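Cytochrome B5 (PDB 6NZX) probably carries electrons as a cytochrome b5-like domain that binds a single haem (protoporphyrin IX with iron). Local coordinates at residues 19-27 with 49-57; 2-10 with 69-77. All blocks are in the same frame, centred on the assembly; numbering follows the deposited sequence.

Interaction 1: residues 19-27 with 49-57; sequences APAYVAYNG and AGQDLTESI. With HEM (protoporphyrin IX containing Fe), chain B.
T54 OG1 sits between two partners: it accepts N26 N at 2.9 Å along an almost straight N-H...O line (178°) and donates its own proton to D52 OD2. The hydroxyl reaches both because it stands beside its own backbone N and anti to the carbonyl carbon (chi1 -60°). D52 OD2 receives T54 OG1 on its syn lone pair and is met by T54 N at 3.1 Å from above the carboxylate plane, closing an Asx turn. The two bonds hold the carboxylate in place close to A24 O. A valine in place of T54 would probably leave N26 N without its acceptor and D52 OD2 held by T54 N alone of these two donors, the carboxylate less firmly fixed.

Backbone bonds tie Y22 and A24 of strand 22-25, an outermost strand of the four-stranded mixed sheet in this cytochrome b5-like fold, to the loop that runs on to the haem. G50 N meets Y22 O at 2.7 Å, nearly along the C=O axis. A24 forms a single bridge with D52: A24 N binds Q51 O at 2.9 Å, and L53 N returns to A24 O at 3.1 Å, each donor tilted out of its carbonyl plane.

Around these bonds the contacts are mainly apolar. A21 CB touches A49 CB, and V23 CG1 lies against A49 CA. The Y25 ring, its CG anti to the backbone N (chi1 -179°), swings back so that CD2 comes 3.6 Å from T54 CA and CE2 reaches I57 CG2, both obliquely, while N26 CG rests over the rim of one ring face. Beyond it, I57 CD1 lies on the haem pyrrole carbons C2C and C3C, L53 CB touches the substituent atoms CBC and CMC, and S56 CB comes 3.5 Å from CMC.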
loop_
_atom_site.group_PDB
_atom_site.type_symbol
_atom_site.label_atom_id
_atom_site.label_comp_id
_atom_site.label_asym_id
_atom_site.label_seq_id
_atom_site.Cartn_x
_atom_site.Cartn_y
_atom_site.Cartn_z
ATOM N N ALA A 19 6.933 -10.434 4.731
ATOM C CA ALA A 19 6.165 -9.326 5.348
ATOM C C ALA A 19 4.960 -9.004 4.466
ATOM O O ALA A 19 5.042 -9.111 3.245
ATOM C CB ALA A 19 7.044 -8.116 5.521
ATOM N N PRO A 20 3.801 -8.608 5.032
ATOM C CA PRO A 20 2.679 -8.170 4.208
ATOM C C PRO A 20 3.044 -6.909 3.419
ATOM O O PRO A 20 3.990 -6.185 3.764
ATOM C CB PRO A 20 1.525 -7.908 5.196
ATOM C CG PRO A 20 1.975 -8.539 6.489
ATOM C CD PRO A 20 3.492 -8.549 6.465
ATOM N N ALA A 21 2.294 -6.684 2.343
ATOM C CA ALA A 21 2.418 -5.505 1.511
ATOM C C ALA A 21 1.190 -4.615 1.761
ATOM O O ALA A 21 0.031 -5.002 1.491
ATOM C CB ALA A 21 2.580 -5.910 0.058
ATOM N N TYR A 22 1.454 -3.457 2.360
ATOM C CA TYR A 22 0.430 -2.465 2.704
ATOM C C TYR A 22 0.741 -1.198 1.910
ATOM O O TYR A 22 1.900 -0.888 1.681
ATOM C CB TYR A 22 0.489 -2.063 4.177
ATOM C CG TYR A 22 -0.028 -3.042 5.200
ATOM C CD1 TYR A 22 -0.474 -4.303 4.864
ATOM C CD2 TYR A 22 -0.003 -2.700 6.543
ATOM C CE1 TYR A 22 -0.927 -5.184 5.833
ATOM C CE2 TYR A 22 -0.468 -3.562 7.525
ATOM C CZ TYR A 22 -0.908 -4.820 7.164
ATOM O OH TYR A 22 -1.353 -5.677 8.112
ATOM N N VAL A 23 -0.293 -0.467 1.510
ATOM C CA VAL A 23 -0.099 0.805 0.836
ATOM C C VAL A 23 -1.058 1.797 1.476
ATOM O O VAL A 23 -2.165 1.419 1.789
ATOM C CB VAL A 23 -0.339 0.705 -0.684
ATOM C CG1 VAL A 23 0.710 -0.157 -1.353
ATOM C CG2 VAL A 23 -1.737 0.182 -1.009
ATOM N N ALA A 24 -0.625 3.052 1.645
ATOM C CA ALA A 24 -1.521 4.069 2.194
ATOM C C ALA A 24 -2.040 4.949 1.049
ATOM O O ALA A 24 -1.366 5.152 0.021
ATOM C CB ALA A 24 -0.852 4.864 3.284
ATOM N N TYR A 25 -3.291 5.389 1.204
ATOM C CA TYR A 25 -3.911 6.302 0.263
ATOM C C TYR A 25 -4.900 7.186 1.021
ATOM O O TYR A 25 -5.844 6.669 1.588
ATOM C CB TYR A 25 -4.616 5.564 -0.881
ATOM C CG TYR A 25 -5.246 6.516 -1.867
ATOM C CD1 TYR A 25 -6.615 6.714 -1.912
ATOM C CD2 TYR A 25 -4.452 7.301 -2.685
ATOM C CE1 TYR A 25 -7.182 7.637 -2.780
ATOM C CE2 TYR A 25 -4.997 8.239 -3.545
ATOM C CZ TYR A 25 -6.368 8.405 -3.595
ATOM O OH TYR A 25 -6.906 9.310 -4.462
ATOM N N ASN A 26 -4.644 8.505 1.029
ATOM C CA ASN A 26 -5.573 9.498 1.600
ATOM C C ASN A 26 -5.884 9.164 3.062
ATOM O O ASN A 26 -7.051 9.249 3.458
ATOM C CB ASN A 26 -6.901 9.558 0.827
ATOM C CG ASN A 26 -6.839 10.462 -0.377
ATOM O OD1 ASN A 26 -5.808 11.087 -0.638
ATOM N ND2 ASN A 26 -7.925 10.519 -1.130
ATOM N N GLY A 27 -4.859 8.721 3.813
ATOM C CA GLY A 27 -4.938 8.531 5.254
ATOM C C GLY A 27 -5.307 7.119 5.695
ATOM O O GLY A 27 -5.284 6.848 6.888
ATOM N N ALA A 49 5.598 -0.870 -2.069
ATOM C CA ALA A 49 4.701 -1.122 -0.963
ATOM C C ALA A 49 5.318 -0.491 0.280
ATOM O O ALA A 49 6.518 -0.204 0.296
ATOM C CB ALA A 49 4.454 -2.598 -0.791
ATOM N N GLY A 50 4.473 -0.216 1.277
ATOM C CA GLY A 50 4.935 0.277 2.543
ATOM C C GLY A 50 5.059 1.781 2.564
ATOM O O GLY A 50 5.754 2.320 3.415
ATOM N N GLN A 51 4.369 2.464 1.637
ATOM C CA GLN A 51 4.455 3.898 1.511
ATOM C C GLN A 51 3.062 4.506 1.339
ATOM O O GLN A 51 2.101 3.858 0.918
ATOM C CB GLN A 51 5.343 4.302 0.332
ATOM C CG GLN A 51 6.816 3.989 0.548
ATOM C CD GLN A 51 7.638 4.294 -0.678
ATOM O OE1 GLN A 51 7.110 4.498 -1.768
ATOM N NE2 GLN A 51 8.949 4.306 -0.504
ATOM N N ASP A 52 2.980 5.794 1.666
ATOM C CA ASP A 52 1.870 6.612 1.274
ATOM C C ASP A 52 2.072 7.050 -0.188
ATOM O O ASP A 52 2.977 7.820 -0.499
ATOM C CB ASP A 52 1.733 7.799 2.215
ATOM C CG ASP A 52 0.630 8.760 1.817
ATOM O OD1 ASP A 52 0.639 9.860 2.325
ATOM O OD2 ASP A 52 -0.189 8.399 0.985
ATOM N N LEU A 53 1.202 6.557 -1.065
ATOM C CA LEU A 53 1.322 6.761 -2.475
ATOM C C LEU A 53 0.172 7.639 -2.989
ATOM O O LEU A 53 -0.227 7.553 -4.179
ATOM C CB LEU A 53 1.348 5.377 -3.131
ATOM C CG LEU A 53 2.514 4.465 -2.730
ATOM C CD1 LEU A 53 2.462 3.165 -3.508
ATOM C CD2 LEU A 53 3.850 5.148 -2.951
ATOM N N THR A 54 -0.351 8.504 -2.109
ATOM C CA THR A 54 -1.466 9.367 -2.433
ATOM C C THR A 54 -1.134 10.178 -3.701
ATOM O O THR A 54 -1.886 10.145 -4.667
ATOM C CB THR A 54 -1.822 10.286 -1.255
ATOM O OG1 THR A 54 -2.173 9.503 -0.118
ATOM C CG2 THR A 54 -2.964 11.225 -1.561
ATOM N N GLU A 55 0.012 10.855 -3.698
ATOM C CA GLU A 55 0.439 11.682 -4.815
ATOM C C GLU A 55 0.699 10.832 -6.060
ATOM O O GLU A 55 0.375 11.272 -7.149
ATOM C CB GLU A 55 1.706 12.471 -4.486
ATOM C CG GLU A 55 1.424 13.837 -3.889
ATOM C CD GLU A 55 2.332 14.945 -4.398
ATOM O OE1 GLU A 55 2.218 15.316 -5.596
ATOM O OE2 GLU A 55 3.169 15.420 -3.599
ATOM N N SER A 56 1.247 9.627 -5.873
ATOM C CA SER A 56 1.713 8.735 -6.953
ATOM C C SER A 56 0.587 8.301 -7.903
ATOM O O SER A 56 0.873 7.800 -8.980
ATOM C CB SER A 56 2.401 7.508 -6.375
ATOM O OG SER A 56 3.537 7.875 -5.601
ATOM N N ILE A 57 -0.680 8.429 -7.495
ATOM C CA ILE A 57 -1.801 7.822 -8.247
ATOM C C ILE A 57 -2.032 8.601 -9.554
ATOM O O ILE A 57 -2.542 8.038 -10.532
ATOM C CB ILE A 57 -3.076 7.753 -7.378
ATOM C CG1 ILE A 57 -4.098 6.745 -7.919
ATOM C CG2 ILE A 57 -3.688 9.138 -7.199
ATOM C CD1 ILE A 57 -3.669 5.289 -7.809
HETATM C CHA HEM B . -3.688 -2.231 -10.439
HETATM C CHB HEM B . -0.156 0.169 -12.921
HETATM C CHC HEM B . 0.392 3.179 -9.100
HETATM C CHD HEM B . -2.859 0.570 -6.581
HETATM C C1A HEM B . -2.783 -1.786 -11.494
HETATM C C2A HEM B . -2.785 -2.477 -12.792
HETATM C C3A HEM B . -1.720 -1.734 -13.514
HETATM C C4A HEM B . -1.265 -0.768 -12.604
HETATM C CMA HEM B . -1.267 -2.012 -14.929
HETATM C CAA HEM B . -3.688 -3.622 -13.223
HETATM C CBA HEM B . -5.087 -3.087 -13.615
HETATM C CGA HEM B . -6.261 -3.806 -12.935
HETATM O O1A HEM B . -7.287 -3.140 -12.649
HETATM O O2A HEM B . -6.204 -5.039 -12.681
HETATM C C1B HEM B . 0.390 1.238 -12.066
HETATM C C2B HEM B . 1.394 2.115 -12.491
HETATM C C3B HEM B . 1.571 3.049 -11.357
HETATM C C4B HEM B . 0.572 2.544 -10.409
HETATM C CMB HEM B . 2.165 2.152 -13.789
HETATM C CAB HEM B . 2.543 4.196 -11.085
HETATM C CBB HEM B . 2.275 5.446 -11.909
HETATM C C1C HEM B . -0.503 2.768 -8.032
HETATM C C2C HEM B . -0.497 3.447 -6.830
HETATM C C3C HEM B . -1.450 2.658 -6.018
HETATM C C4C HEM B . -1.895 1.607 -6.941
HETATM C CMC HEM B . 0.341 4.655 -6.534
HETATM C CAC HEM B . -1.990 2.847 -4.640
HETATM C CBC HEM B . -1.820 3.954 -3.948
HETATM C C1D HEM B . -3.389 -0.493 -7.437
HETATM C C2D HEM B . -4.337 -1.396 -6.965
HETATM C C3D HEM B . -4.617 -2.243 -8.121
HETATM C C4D HEM B . -3.761 -1.701 -9.086
HETATM C CMD HEM B . -4.967 -1.465 -5.601
HETATM C CAD HEM B . -5.579 -3.422 -8.213
HETATM C CBD HEM B . -4.801 -4.680 -7.803
HETATM C CGD HEM B . -5.596 -5.955 -7.963
HETATM O O1D HEM B . -5.058 -7.048 -7.679
HETATM O O2D HEM B . -6.774 -5.904 -8.375
HETATM N NA HEM B . -1.872 -0.810 -11.393
HETATM N NB HEM B . -0.116 1.486 -10.836
HETATM N NC HEM B . -1.280 1.697 -8.129
HETATM N ND HEM B . -3.018 -0.650 -8.710
HETATM FE FE HEM B . -1.578 0.451 -9.766
#

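Interaction 2: residues 2-10 with 69-77; sequences MRVFTKEEL and KFPVVGVLR. With HEM (protoporphyrin IX containing Fe), chain B.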
loop_
_atom_site.group_PDB
_atom_site.type_symbol
_atom_site.label_atom_id
_atom_site.label_comp_id
_atom_site.label_asym_id
_atom_site.label_seq_id
_atom_site.Cartn_x
_atom_site.Cartn_y
_atom_site.Cartn_z
ATOM N N MET A 2 -8.817 -2.056 13.643
ATOM C CA MET A 2 -8.320 -0.824 13.001
ATOM C C MET A 2 -7.167 -0.258 13.838
ATOM O O MET A 2 -7.352 0.052 15.000
ATOM C CB MET A 2 -9.451 0.202 12.899
ATOM C CG MET A 2 -9.228 1.280 11.865
ATOM S SD MET A 2 -9.232 0.711 10.138
ATOM C CE MET A 2 -10.035 -0.886 10.233
ATOM N N ARG A 3 -5.983 -0.137 13.229
ATOM C CA ARG A 3 -4.806 0.363 13.900
ATOM C C ARG A 3 -4.401 1.731 13.326
ATOM O O ARG A 3 -4.897 2.180 12.287
ATOM C CB ARG A 3 -3.711 -0.708 13.836
ATOM C CG ARG A 3 -3.899 -1.798 14.886
ATOM C CD ARG A 3 -3.015 -3.030 14.760
ATOM N NE ARG A 3 -1.593 -2.712 14.796
ATOM C CZ ARG A 3 -0.755 -2.873 13.779
ATOM N NH1 ARG A 3 -1.174 -3.432 12.655
ATOM N NH2 ARG A 3 0.502 -2.476 13.895
ATOM N N VAL A 4 -3.494 2.398 14.048
ATOM C CA VAL A 4 -2.890 3.642 13.648
ATOM C C VAL A 4 -1.407 3.358 13.373
ATOM O O VAL A 4 -0.681 2.878 14.259
ATOM C CB VAL A 4 -3.065 4.755 14.700
ATOM C CG1 VAL A 4 -2.424 6.062 14.265
ATOM C CG2 VAL A 4 -4.518 4.980 15.052
ATOM N N PHE A 5 -1.000 3.646 12.130
ATOM C CA PHE A 5 0.328 3.419 11.622
ATOM C C PHE A 5 1.027 4.773 11.495
ATOM O O PHE A 5 0.471 5.737 11.017
ATOM C CB PHE A 5 0.273 2.713 10.259
ATOM C CG PHE A 5 -0.281 1.306 10.269
ATOM C CD1 PHE A 5 0.540 0.216 10.500
ATOM C CD2 PHE A 5 -1.628 1.064 10.029
ATOM C CE1 PHE A 5 0.033 -1.079 10.483
ATOM C CE2 PHE A 5 -2.138 -0.225 10.041
ATOM C CZ PHE A 5 -1.311 -1.295 10.283
ATOM N N THR A 6 2.260 4.840 11.966
ATOM C CA THR A 6 3.178 5.847 11.529
ATOM C C THR A 6 3.741 5.378 10.179
ATOM O O THR A 6 3.617 4.198 9.817
ATOM C CB THR A 6 4.260 6.090 12.592
ATOM O OG1 THR A 6 5.132 4.968 12.561
ATOM C CG2 THR A 6 3.709 6.282 13.991
ATOM N N LYS A 7 4.367 6.295 9.451
ATOM C CA LYS A 7 4.992 5.998 8.184
ATOM C C LYS A 7 6.206 5.095 8.405
ATOM O O LYS A 7 6.546 4.301 7.537
ATOM C CB LYS A 7 5.440 7.276 7.473
ATOM C CG LYS A 7 4.333 8.031 6.769
ATOM C CD LYS A 7 4.820 9.220 5.977
ATOM C CE LYS A 7 3.733 9.789 5.091
ATOM N NZ LYS A 7 4.023 11.175 4.682
ATOM N N GLU A 8 6.874 5.252 9.550
ATOM C CA GLU A 8 8.020 4.430 9.865
ATOM C C GLU A 8 7.544 2.979 9.978
ATOM O O GLU A 8 8.128 2.104 9.365
ATOM C CB GLU A 8 8.723 4.943 11.122
ATOM C CG GLU A 8 10.204 4.597 11.170
ATOM C CD GLU A 8 11.034 5.558 12.006
ATOM O OE1 GLU A 8 10.467 6.161 12.946
ATOM O OE2 GLU A 8 12.242 5.716 11.708
ATOM N N GLU A 9 6.432 2.763 10.699
ATOM C CA GLU A 9 5.867 1.436 10.897
ATOM C C GLU A 9 5.316 0.879 9.587
ATOM O O GLU A 9 5.408 -0.320 9.337
ATOM C CB GLU A 9 4.734 1.450 11.926
ATOM C CG GLU A 9 5.204 1.776 13.328
ATOM C CD GLU A 9 4.085 2.016 14.325
ATOM O OE1 GLU A 9 2.890 2.018 13.909
ATOM O OE2 GLU A 9 4.416 2.216 15.515
ATOM N N LEU A 10 4.707 1.748 8.775
ATOM C CA LEU A 10 4.107 1.319 7.523
ATOM C C LEU A 10 5.190 0.815 6.558
ATOM O O LEU A 10 4.926 -0.071 5.734
ATOM C CB LEU A 10 3.310 2.482 6.922
ATOM C CG LEU A 10 2.770 2.228 5.519
ATOM C CD1 LEU A 10 1.602 1.245 5.566
ATOM C CD2 LEU A 10 2.370 3.524 4.844
ATOM N N LYS A 69 -11.115 -3.245 -3.316
ATOM C CA LYS A 69 -11.180 -4.692 -3.222
ATOM C C LYS A 69 -10.358 -5.211 -2.024
ATOM O O LYS A 69 -10.517 -6.376 -1.642
ATOM C CB LYS A 69 -10.690 -5.326 -4.529
ATOM C CG LYS A 69 -11.382 -4.822 -5.790
ATOM C CD LYS A 69 -11.037 -5.556 -7.062
ATOM C CE LYS A 69 -9.632 -6.122 -7.087
ATOM N NZ LYS A 69 -9.322 -6.712 -8.414
ATOM N N PHE A 70 -9.505 -4.365 -1.426
ATOM C CA PHE A 70 -8.539 -4.784 -0.400
ATOM C C PHE A 70 -8.962 -4.315 0.999
ATOM O O PHE A 70 -9.532 -3.235 1.170
ATOM C CB PHE A 70 -7.156 -4.282 -0.822
ATOM C CG PHE A 70 -6.728 -4.916 -2.124
ATOM C CD1 PHE A 70 -6.288 -6.229 -2.147
ATOM C CD2 PHE A 70 -6.864 -4.242 -3.322
ATOM C CE1 PHE A 70 -5.957 -6.854 -3.335
ATOM C CE2 PHE A 70 -6.524 -4.863 -4.516
ATOM C CZ PHE A 70 -6.086 -6.166 -4.519
ATOM N N PRO A 71 -8.659 -5.094 2.062
ATOM C CA PRO A 71 -8.994 -4.678 3.429
ATOM C C PRO A 71 -8.272 -3.378 3.829
ATOM O O PRO A 71 -7.127 -3.182 3.469
ATOM C CB PRO A 71 -8.550 -5.826 4.340
ATOM C CG PRO A 71 -8.026 -6.921 3.427
ATOM C CD PRO A 71 -8.017 -6.407 2.003
ATOM N N VAL A 72 -8.990 -2.491 4.514
ATOM C CA VAL A 72 -8.391 -1.368 5.223
ATOM C C VAL A 72 -7.981 -1.898 6.603
ATOM O O VAL A 72 -8.827 -2.409 7.352
ATOM C CB VAL A 72 -9.366 -0.182 5.338
ATOM C CG1 VAL A 72 -8.773 0.984 6.126
ATOM C CG2 VAL A 72 -9.840 0.284 3.971
ATOM N N VAL A 73 -6.693 -1.787 6.923
ATOM C CA VAL A 73 -6.162 -2.340 8.152
ATOM C C VAL A 73 -5.878 -1.201 9.149
ATOM O O VAL A 73 -5.663 -1.429 10.317
ATOM C CB VAL A 73 -4.927 -3.224 7.876
ATOM C CG1 VAL A 73 -5.306 -4.471 7.094
ATOM C CG2 VAL A 73 -3.819 -2.475 7.152
ATOM N N GLY A 74 -5.965 0.046 8.701
ATOM C CA GLY A 74 -5.833 1.146 9.630
ATOM C C GLY A 74 -5.737 2.487 8.937
ATOM O O GLY A 74 -6.094 2.633 7.761
ATOM N N VAL A 75 -5.277 3.472 9.713
ATOM C CA VAL A 75 -5.103 4.807 9.266
ATOM C C VAL A 75 -3.638 5.172 9.504
ATOM O O VAL A 75 -2.980 4.591 10.380
ATOM C CB VAL A 75 -6.080 5.782 9.951
ATOM C CG1 VAL A 75 -7.528 5.368 9.698
ATOM C CG2 VAL A 75 -5.818 5.932 11.447
ATOM N N LEU A 76 -3.150 6.124 8.703
ATOM C CA LEU A 76 -1.771 6.499 8.693
ATOM C C LEU A 76 -1.622 7.857 9.387
ATOM O O LEU A 76 -2.192 8.837 8.936
ATOM C CB LEU A 76 -1.289 6.525 7.245
ATOM C CG LEU A 76 0.157 6.967 7.064
ATOM C CD1 LEU A 76 1.113 5.955 7.658
ATOM C CD2 LEU A 76 0.459 7.208 5.589
ATOM N N ARG A 77 -0.753 7.861 10.408
ATOM C CA ARG A 77 -0.709 8.730 11.600
ATOM C C ARG A 77 -1.526 10.000 11.373
ATOM O O ARG A 77 -2.643 10.087 11.887
ATOM C CB ARG A 77 0.745 9.000 12.016
ATOM C CG ARG A 77 1.409 10.162 11.289
ATOM C CD ARG A 77 2.871 10.331 11.667
ATOM N NE ARG A 77 3.850 9.425 11.037
ATOM C CZ ARG A 77 5.106 9.291 11.480
ATOM N NH1 ARG A 77 5.437 9.822 12.646
ATOM N NH2 ARG A 77 6.031 8.626 10.795
HETATM C CHA HEM B . -3.688 -2.231 -10.439
HETATM C CHB HEM B . -0.156 0.169 -12.921
HETATM C CHC HEM B . 0.392 3.179 -9.100
HETATM C CHD HEM B . -2.859 0.570 -6.581
HETATM C C1A HEM B . -2.783 -1.786 -11.494
HETATM C C2A HEM B . -2.785 -2.477 -12.792
HETATM C C3A HEM B . -1.720 -1.734 -13.514
HETATM C C4A HEM B . -1.265 -0.768 -12.604
HETATM C CMA HEM B . -1.267 -2.012 -14.929
HETATM C CAA HEM B . -3.688 -3.622 -13.223
HETATM C CBA HEM B . -5.087 -3.087 -13.615
HETATM C CGA HEM B . -6.261 -3.806 -12.935
HETATM O O1A HEM B . -7.287 -3.140 -12.649
HETATM O O2A HEM B . -6.204 -5.039 -12.681
HETATM C C1B HEM B . 0.390 1.238 -12.066
HETATM C C2B HEM B . 1.394 2.115 -12.491
HETATM C C3B HEM B . 1.571 3.049 -11.357
HETATM C C4B HEM B . 0.572 2.544 -10.409
HETATM C CMB HEM B . 2.165 2.152 -13.789
HETATM C CAB HEM B . 2.543 4.196 -11.085
HETATM C CBB HEM B . 2.275 5.446 -11.909
HETATM C C1C HEM B . -0.503 2.768 -8.032
HETATM C C2C HEM B . -0.497 3.447 -6.830
HETATM C C3C HEM B . -1.450 2.658 -6.018
HETATM C C4C HEM B . -1.895 1.607 -6.941
HETATM C CMC HEM B . 0.341 4.655 -6.534
HETATM C CAC HEM B . -1.990 2.847 -4.640
HETATM C CBC HEM B . -1.820 3.954 -3.948
HETATM C C1D HEM B . -3.389 -0.493 -7.437
HETATM C C2D HEM B . -4.337 -1.396 -6.965
HETATM C C3D HEM B . -4.617 -2.243 -8.121
HETATM C C4D HEM B . -3.761 -1.701 -9.086
HETATM C CMD HEM B . -4.967 -1.465 -5.601
HETATM C CAD HEM B . -5.579 -3.422 -8.213
HETATM C CBD HEM B . -4.801 -4.680 -7.803
HETATM C CGD HEM B . -5.596 -5.955 -7.963
HETATM O O1D HEM B . -5.058 -7.048 -7.679
HETATM O O2D HEM B . -6.774 -5.904 -8.375
HETATM N NA HEM B . -1.872 -0.810 -11.393
HETATM N NB HEM B . -0.116 1.486 -10.836
HETATM N NC HEM B . -1.280 1.697 -8.129
HETATM N ND HEM B . -3.018 -0.650 -8.710
HETATM FE FE HEM B . -1.578 0.451 -9.766
#
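Strand 3-5 pairs with strand 72-76 through a ladder of backbone hydrogen bonds between parallel strands. R3 N donates to V73 O at 3.2 Å, and V75 N to R3 O. F5 N follows, meeting V75 O at 2.8 Å; a last rung, R77 N to F5 O, is very short and so doubtful. The two short strands diverge by 47°. R3 O packs directly on G74 CA, where any side chain would collide with it; V73 and G74 together face V29 on the next strand as a classic beta bulge.

Apolar contacts line the sheet beside this ladder. The F5 ring, its CG anti to the carbonyl carbon (chi1 -66°), turns its edge to the bulge, with CE2 3.7 Å from V73 O and close to V73 CG2. L76 CD1 wedges between F5 O, the start of helix 7-11 and L10 CD2, the last at 3.9 Å. V4 CG2 meets V75 CG2 on the other face, and M2 SD folds over G74 CA.

Polar side chains gather at the helix start. T6 and E9 form a capping box: E9 N donates to T6 OG1 at 3.2 Å, while T6 N gives E9 OE1 a weak bond. The R77 guanidinium lays one face over T6 CB, its CZ 3.5 Å away, with K7 CB at its edge. Its positive charge lies near the helix N terminus and K7 N, which it does not bond, probably a slightly unfavourable placement.

Haem contacts occupy the far end of 69-77. K69 NZ donates to propionate oxygen O2D at 2.7 Å, and the F70 ring turns its edge to the same carboxylate. A parallel pairing of the first and last strands, with the closing segment starting at a haem propionate, belongs to the mixed sheet of the cytochrome b5-like fold.

From the N terminus, strand 3-5 and helix 7-11 come first, followed by strand 22-25 and, after strands 28-31, 42-43 and 47-48, the 49-57 loop, which closes interaction 1 and lines the haem. The chain then returns as strand 72-76 beside strand 3-5, so interaction 2 closes nearly the whole chain and interaction 1 nests inside it. Their centres lie about 9 Å apart, and they touch directly: G27 O probably accepts L76 N, A24 CB packs on L76 CD2 and Y22 CE2 on V73 CG2. Interaction 2 joins the chain ends in the sheet; interaction 1 ties its opposite outer strand to a haem-lining loop.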